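Local coordinates for protein Two-component system sensor histidine kinase (Bacteroides thetaiotaomicron, PDB 3OTT) that probably senses saccharides through this extracellular beta-propeller and beta-sandwich part and passes the signal by histidine phosphorylation to control of transcription, at residues G38-L43 and N61-I65; Y66-I71 and V105-L110; A247-L253 and N279-I284. All coordinates share one frame; numbering follows the deposited sequence.

Contact 1 of 3, residues G38-L43 and N61-I65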
# COMPACT_ATOMS: atom_id res chain seq x y z
N GLY B 38 -14.62 -20.24 18.94
CA GLY B 38 -15.24 -20.08 20.25
C GLY B 38 -16.49 -20.96 20.31
O GLY B 38 -17.31 -20.97 19.40
N SER B 39 -16.63 -21.74 21.36
CA SER B 39 -17.75 -22.64 21.44
C SER B 39 -18.46 -22.44 22.78
O SER B 39 -17.93 -21.68 23.63
CB SER B 39 -17.27 -24.08 21.37
OG SER B 39 -16.69 -24.43 22.64
N ASN B 40 -19.57 -23.15 23.00
CA ASN B 40 -20.33 -23.04 24.26
C ASN B 40 -19.56 -23.51 25.49
O ASN B 40 -20.01 -23.29 26.60
CB ASN B 40 -21.72 -23.76 24.18
CG ASN B 40 -21.63 -25.28 23.78
OD1 ASN B 40 -20.91 -25.69 22.85
ND2 ASN B 40 -22.42 -26.10 24.47
N LYS B 41 -18.45 -24.21 25.29
CA LYS B 41 -17.62 -24.80 26.37
C LYS B 41 -16.20 -24.20 26.42
O LYS B 41 -15.43 -24.53 27.29
CB LYS B 41 -17.43 -26.32 26.16
CG LYS B 41 -18.71 -27.21 26.31
CD LYS B 41 -19.32 -27.12 27.70
CE LYS B 41 -20.83 -27.39 27.70
NZ LYS B 41 -21.17 -28.86 27.82
N GLY B 42 -15.83 -23.36 25.46
CA GLY B 42 -14.54 -22.72 25.52
C GLY B 42 -13.88 -22.70 24.18
O GLY B 42 -14.52 -22.97 23.16
N LEU B 43 -12.59 -22.45 24.18
CA LEU B 43 -11.89 -22.12 22.96
C LEU B 43 -11.30 -23.38 22.32
O LEU B 43 -10.75 -24.19 23.04
CB LEU B 43 -10.78 -21.11 23.30
CG LEU B 43 -9.71 -20.86 22.21
CD1 LEU B 43 -10.35 -20.02 21.09
CD2 LEU B 43 -8.43 -20.20 22.73
N ASN B 61 -11.74 -21.23 32.28
CA ASN B 61 -11.64 -21.21 30.78
C ASN B 61 -12.62 -22.12 30.02
O ASN B 61 -12.72 -22.04 28.81
CB ASN B 61 -10.22 -21.53 30.30
CG ASN B 61 -9.67 -22.76 30.95
OD1 ASN B 61 -10.29 -23.84 30.92
ND2 ASN B 61 -8.55 -22.59 31.62
N ASN B 62 -13.28 -23.02 30.76
CA ASN B 62 -14.31 -23.94 30.27
C ASN B 62 -15.63 -23.18 30.37
O ASN B 62 -16.38 -23.37 31.32
CB ASN B 62 -14.37 -25.12 31.24
CG ASN B 62 -15.33 -26.24 30.81
OD1 ASN B 62 -15.64 -27.10 31.64
ND2 ASN B 62 -15.76 -26.29 29.53
N THR B 63 -15.90 -22.29 29.41
CA THR B 63 -17.00 -21.36 29.55
C THR B 63 -17.42 -20.94 28.17
O THR B 63 -16.68 -21.15 27.20
CB THR B 63 -16.61 -20.15 30.45
OG1 THR B 63 -17.76 -19.39 30.79
CG2 THR B 63 -15.53 -19.23 29.82
N ARG B 64 -18.61 -20.39 28.03
CA ARG B 64 -19.10 -20.06 26.71
C ARG B 64 -18.43 -18.78 26.21
O ARG B 64 -18.30 -17.80 26.94
CB ARG B 64 -20.63 -19.94 26.71
CG ARG B 64 -21.24 -19.49 25.38
CD ARG B 64 -22.79 -19.40 25.41
NE ARG B 64 -23.39 -19.97 24.19
CZ ARG B 64 -24.43 -20.81 24.18
NH1 ARG B 64 -25.08 -21.15 25.31
NH2 ARG B 64 -24.85 -21.28 23.03
N ILE B 65 -18.03 -18.79 24.94
CA ILE B 65 -17.41 -17.67 24.30
C ILE B 65 -18.45 -17.00 23.39
O ILE B 65 -19.10 -17.68 22.60
CB ILE B 65 -16.26 -18.15 23.39
CG1 ILE B 65 -15.32 -19.13 24.12
CG2 ILE B 65 -15.44 -16.96 22.78
CD1 ILE B 65 -14.60 -18.52 25.28
O HOH W 1 -11.45 -21.26 26.50

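Contact 2 of 3, residues Y66-I71 and V105-L110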
# COMPACT_ATOMS: atom_id res chain seq x y z
N TYR B 66 -18.58 -15.68 23.44
CA TYR B 66 -19.61 -15.04 22.58
C TYR B 66 -19.04 -14.32 21.39
O TYR B 66 -19.76 -14.08 20.42
CB TYR B 66 -20.45 -14.08 23.41
CG TYR B 66 -21.22 -14.79 24.50
CD1 TYR B 66 -22.52 -15.28 24.26
CD2 TYR B 66 -20.67 -14.93 25.80
CE1 TYR B 66 -23.26 -15.93 25.27
CE2 TYR B 66 -21.40 -15.62 26.85
CZ TYR B 66 -22.69 -16.12 26.55
OH TYR B 66 -23.41 -16.73 27.54
N CYS B 67 -17.76 -13.96 21.47
CA CYS B 67 -17.14 -13.14 20.46
C CYS B 67 -15.66 -13.14 20.78
O CYS B 67 -15.29 -13.53 21.89
CB CYS B 67 -17.68 -11.71 20.54
SG CYS B 67 -17.22 -10.86 22.06
N GLY B 68 -14.85 -12.70 19.83
CA GLY B 68 -13.42 -12.58 20.04
C GLY B 68 -12.78 -11.63 19.06
O GLY B 68 -13.34 -11.40 18.02
N VAL B 69 -11.62 -11.08 19.41
CA VAL B 69 -10.73 -10.42 18.48
C VAL B 69 -9.29 -10.75 18.83
O VAL B 69 -9.00 -11.06 19.98
CB VAL B 69 -10.82 -8.86 18.48
CG1 VAL B 69 -12.04 -8.44 17.81
CG2 VAL B 69 -10.69 -8.28 19.86
N ILE B 70 -8.40 -10.63 17.85
CA ILE B 70 -6.99 -10.84 18.07
C ILE B 70 -6.35 -9.47 18.38
O ILE B 70 -6.56 -8.51 17.62
CB ILE B 70 -6.36 -11.51 16.83
CG1 ILE B 70 -6.94 -12.93 16.65
CG2 ILE B 70 -4.83 -11.52 16.93
CD1 ILE B 70 -6.34 -13.71 15.42
N ILE B 71 -5.53 -9.42 19.44
CA ILE B 71 -4.87 -8.22 19.93
C ILE B 71 -3.33 -8.43 19.97
O ILE B 71 -2.85 -9.48 20.37
CB ILE B 71 -5.41 -7.87 21.39
CG1 ILE B 71 -6.90 -7.50 21.41
CG2 ILE B 71 -4.61 -6.83 22.08
CD1 ILE B 71 -7.30 -6.45 20.44
N VAL B 105 -20.03 -9.82 28.07
CA VAL B 105 -19.61 -9.26 26.83
C VAL B 105 -20.17 -10.11 25.66
O VAL B 105 -20.14 -11.40 25.68
CB VAL B 105 -18.10 -9.22 26.80
CG1 VAL B 105 -17.57 -8.84 25.44
CG2 VAL B 105 -17.57 -8.24 27.89
N ARG B 106 -20.58 -9.39 24.61
CA ARG B 106 -21.30 -9.99 23.51
C ARG B 106 -20.66 -9.59 22.20
O ARG B 106 -20.80 -10.29 21.21
CB ARG B 106 -22.77 -9.57 23.50
CG ARG B 106 -23.65 -10.20 24.54
CD ARG B 106 -23.87 -11.71 24.27
NE ARG B 106 -24.68 -12.33 25.33
CZ ARG B 106 -24.20 -12.66 26.52
NH1 ARG B 106 -22.91 -12.42 26.81
NH2 ARG B 106 -24.97 -13.26 27.43
N THR B 107 -19.94 -8.47 22.16
CA THR B 107 -19.41 -7.99 20.90
C THR B 107 -18.20 -7.14 21.13
O THR B 107 -18.11 -6.46 22.18
CB THR B 107 -20.52 -7.18 20.09
OG1 THR B 107 -19.93 -6.66 18.89
CG2 THR B 107 -21.03 -5.88 20.91
N MET B 108 -17.27 -7.15 20.18
CA MET B 108 -15.98 -6.39 20.32
C MET B 108 -15.57 -5.83 18.99
O MET B 108 -15.83 -6.45 17.99
CB MET B 108 -14.86 -7.27 20.82
CG MET B 108 -15.05 -7.85 22.22
SD MET B 108 -13.64 -8.85 22.94
CE MET B 108 -13.61 -10.20 21.93
N ALA B 109 -14.97 -4.63 18.95
CA ALA B 109 -14.48 -4.05 17.70
C ALA B 109 -13.35 -3.15 18.03
O ALA B 109 -13.46 -2.31 18.96
CB ALA B 109 -15.57 -3.28 17.01
N LEU B 110 -12.23 -3.32 17.31
CA LEU B 110 -11.05 -2.44 17.46
C LEU B 110 -11.17 -1.15 16.65
O LEU B 110 -11.68 -1.18 15.51
CB LEU B 110 -9.86 -3.11 16.87
CG LEU B 110 -8.98 -3.89 17.79
CD1 LEU B 110 -8.07 -4.78 16.90
CD2 LEU B 110 -8.17 -2.90 18.70

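Contact 3 of 3, residues A247-L253 and N279-I284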
# COMPACT_ATOMS: atom_id res chain seq x y z
N ALA B 247 -26.38 -14.18 4.88
CA ALA B 247 -27.12 -13.83 6.08
C ALA B 247 -27.44 -15.10 6.85
O ALA B 247 -28.06 -16.02 6.30
CB ALA B 247 -28.41 -13.06 5.73
N GLY B 248 -27.01 -15.17 8.11
CA GLY B 248 -27.29 -16.36 8.93
C GLY B 248 -28.48 -16.13 9.81
O GLY B 248 -28.59 -15.11 10.50
N THR B 249 -29.44 -17.06 9.77
CA THR B 249 -30.68 -16.86 10.47
C THR B 249 -30.87 -18.00 11.45
O THR B 249 -30.02 -18.85 11.59
CB THR B 249 -31.90 -16.75 9.47
OG1 THR B 249 -32.23 -18.04 8.95
CG2 THR B 249 -31.58 -15.80 8.29
N ASP B 250 -32.02 -18.05 12.09
CA ASP B 250 -32.43 -19.27 12.72
C ASP B 250 -33.16 -20.21 11.80
O ASP B 250 -33.65 -21.24 12.28
CB ASP B 250 -33.24 -19.05 13.99
CG ASP B 250 -34.11 -17.90 13.91
OD1 ASP B 250 -35.10 -17.95 13.16
OD2 ASP B 250 -33.80 -16.94 14.63
N ASN B 251 -33.22 -19.93 10.51
CA ASN B 251 -33.80 -20.94 9.60
C ASN B 251 -32.95 -21.02 8.36
O ASN B 251 -33.44 -20.93 7.21
CB ASN B 251 -35.29 -20.68 9.30
CG ASN B 251 -35.97 -21.81 8.44
OD1 ASN B 251 -35.76 -23.02 8.65
ND2 ASN B 251 -36.81 -21.39 7.44
N GLY B 252 -31.63 -21.13 8.62
CA GLY B 252 -30.65 -21.40 7.59
C GLY B 252 -30.00 -20.15 7.06
O GLY B 252 -30.08 -19.08 7.64
N LEU B 253 -29.36 -20.32 5.91
CA LEU B 253 -28.54 -19.34 5.24
C LEU B 253 -29.21 -18.74 4.00
O LEU B 253 -29.77 -19.46 3.19
CB LEU B 253 -27.20 -20.03 4.80
CG LEU B 253 -26.16 -19.20 4.03
CD1 LEU B 253 -25.57 -18.03 4.82
CD2 LEU B 253 -25.09 -20.14 3.57
N ASN B 279 -29.52 -25.40 11.24
CA ASN B 279 -30.25 -24.27 10.62
C ASN B 279 -30.02 -22.98 11.40
O ASN B 279 -30.34 -21.88 10.91
CB ASN B 279 -31.78 -24.56 10.53
CG ASN B 279 -32.15 -25.44 9.33
OD1 ASN B 279 -31.38 -25.60 8.38
ND2 ASN B 279 -33.33 -26.06 9.39
N ILE B 280 -29.54 -23.09 12.65
CA ILE B 280 -29.33 -21.91 13.39
C ILE B 280 -27.92 -21.42 13.24
O ILE B 280 -27.00 -22.03 13.82
CB ILE B 280 -29.70 -22.01 14.88
CG1 ILE B 280 -31.22 -22.25 15.06
CG2 ILE B 280 -29.30 -20.69 15.59
CD1 ILE B 280 -31.61 -23.10 16.30
N ILE B 281 -27.73 -20.30 12.53
CA ILE B 281 -26.37 -19.84 12.21
C ILE B 281 -25.91 -18.62 13.04
O ILE B 281 -26.25 -17.48 12.70
CB ILE B 281 -26.23 -19.55 10.70
CG1 ILE B 281 -26.47 -20.82 9.88
CG2 ILE B 281 -24.82 -19.04 10.35
CD1 ILE B 281 -26.89 -20.56 8.43
N TRP B 282 -25.13 -18.88 14.09
CA TRP B 282 -24.63 -17.86 15.04
C TRP B 282 -23.57 -16.94 14.48
O TRP B 282 -23.53 -15.80 14.90
CB TRP B 282 -24.06 -18.46 16.34
CG TRP B 282 -25.09 -19.24 17.12
CD1 TRP B 282 -25.16 -20.61 17.27
CD2 TRP B 282 -26.24 -18.70 17.78
NE1 TRP B 282 -26.25 -20.93 18.02
CE2 TRP B 282 -26.93 -19.79 18.34
CE3 TRP B 282 -26.74 -17.40 17.97
CZ2 TRP B 282 -28.10 -19.63 19.09
CZ3 TRP B 282 -27.95 -17.24 18.72
CH2 TRP B 282 -28.59 -18.36 19.27
N ASN B 283 -22.72 -17.42 13.57
CA ASN B 283 -21.61 -16.63 13.03
C ASN B 283 -21.17 -17.15 11.68
O ASN B 283 -21.20 -18.37 11.43
CB ASN B 283 -20.39 -16.60 14.02
CG ASN B 283 -19.39 -15.48 13.71
OD1 ASN B 283 -18.32 -15.73 13.08
ND2 ASN B 283 -19.74 -14.25 14.10
N ILE B 284 -20.77 -16.23 10.80
CA ILE B 284 -20.26 -16.57 9.50
C ILE B 284 -18.97 -15.83 9.40
O ILE B 284 -18.87 -14.61 9.65
CB ILE B 284 -21.23 -16.09 8.32
CG1 ILE B 284 -22.66 -16.63 8.48
CG2 ILE B 284 -20.68 -16.46 6.94
CD1 ILE B 284 -23.66 -16.03 7.39

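Contact 1 of 3, residues G38-L43 and N61-I65
Ile-65 lies over the backbone of Gly-38, its CB 3.8 Å from Gly-38 CA, while its backbone N donates to Ser-39 O at 3.2 Å. Glycine suits position 38 because a CB there would run into Ile-65 CG2. With CG1 beside its own backbone N (chi1 -49°), Ile-65 also brings that branch to Gly-42 C at 3.8 Å. At the other end Asn-62 reaches Lys-41: its ND2, on a side chain running alongside that of Lys-41, meets Lys-41 O at 2.9 Å in the carbonyl plane, on a lone pair, and within the plane of its own amide. In one of its two modelled conformers the Arg-64 guanidinium lays a face over Asn-40 CB. The contact lies at the edge of a beta-propeller blade: the type I turn from Ser-39 to Gly-42 joins strands 35-39 and 42-46, whereas the segment 61-65 is part of the loop leading to the next blade. Ser-39 shapes the turn, its OG accepting from Lys-41 N in an ST turn and donating to Gly-42 O at 2.7 Å. Gly-42 has backbone angles that would jam any CB against the preceding carbonyl. A water takes the N-H of Leu-43 and donates to Asn-61 O. Farther out, Asn-40 OD1 accepts from the backbone N atoms of Ser-22 and Val-23, and Met-78 of the next blade packs on Ile-65.

Contact 2 of 3, residues Y66-I71 and V105-L110
Two successive blades of the beta-propeller face each other here through their first strands, 67-71 and 105-110, which run at 25° in nearly the same direction and meet through side chains. Tyr-66 and Arg-106 stack at one end: the guanidinium lies flat on the ring, planes 9° apart and Arg-106 CZ 3.7 Å from the centroid of the Tyr-66 ring, a cation-pi contact over the face. Arg-106 reaches it by a bend at chi2 (-69°), and its NH1 also donates to Val-105 O at 3.2 Å, from above that carbonyl plane, which helps fix the guanidinium's rotation. The Tyr-66 hydroxyl bonds Asp-81, so the ring is held at its far end too. A serine in place of Tyr-66 would probably leave the Arg-106 guanidinium without its aromatic face and Asp-81 without this hydroxyl partner. Arg-106 and Thr-107 form a classic beta bulge opposite Gly-118. Farther along, small and flexible apolar groups suit the interior: Cys-67 SG rests 4.0 Å from Val-105 CG1 and 3.7 Å from Met-108 CG. The last touch is methyl on methyl, Ile-71 CD1 meeting Leu-110 CD1 at 4.0 Å.

Contact 3 of 3, residues A247-L253 and N279-I284
Gly-252, whose N-H crosses to Asn-279, has its carbonyl O gripped from opposite faces by Thr-249 N at 3.0 Å and Thr-249 OG1 at 2.7 Å. These bonds close the hairpin turn between strands 245-249 and 252-256, the second and third strands of a propeller blade, which packs on the entry to the next blade. Threonine suits the turn because its hydroxyl works both ways: OG1 also accepts from Asn-251 N, making an ST turn. Across the contact, Ile-281 N donates almost straight to Thr-249 O at 2.9 Å (178° at the hydrogen), and Gly-252 N reaches Asn-279 O at 2.7 Å on an in-plane lone pair. The Asn-279 side chain is anchored by OD1 accepting from His-268 N, and Asp-250 OD2 is hydrogen-bonded to Ser-233 OG. Two glycines make room. A CB at Gly-248 would strike Ile-281 CG2, and Gly-252 has a conformation in which one would jam against the preceding carbonyl. A classic beta bulge at Trp-282 and Asn-283, opposite Gly-295, inserts an extra residue, letting Ile-281 and Ile-284, three apart, both serve the same apolar interface. Branched chains fill it: Ile-281, with CG1 anti to its carbonyl carbon (chi1 -62°), extends CD1 to Leu-253 CB at 3.7 Å, and Ile-284 CD1 closes on Leu-253 CD1 at 3.8 Å.

All three contacts join neighbouring blades of the seven-bladed propeller that opens this chain: contact 1 the first and second, contact 2 the second and third, contact 3 the sixth and seventh. Contacts 1 and 3 are counterparts, each setting a glycine-bearing hairpin turn with an ST turn against the entry to the next blade; contact 2 packs the first strands of two blades together through side chains. Contacts 1 and 2 adjoin in sequence, Ile-65 passing into Tyr-66, with centres 14 Å apart. Contact 3 is about 20 Å from contact 1 and 19 Å from contact 2, centre to centre. The hexatantalum dodecabromide, a heavy-atom cluster and not a natural ligand, lies about 11 Å from the side chain of Ile-70 in contact 2.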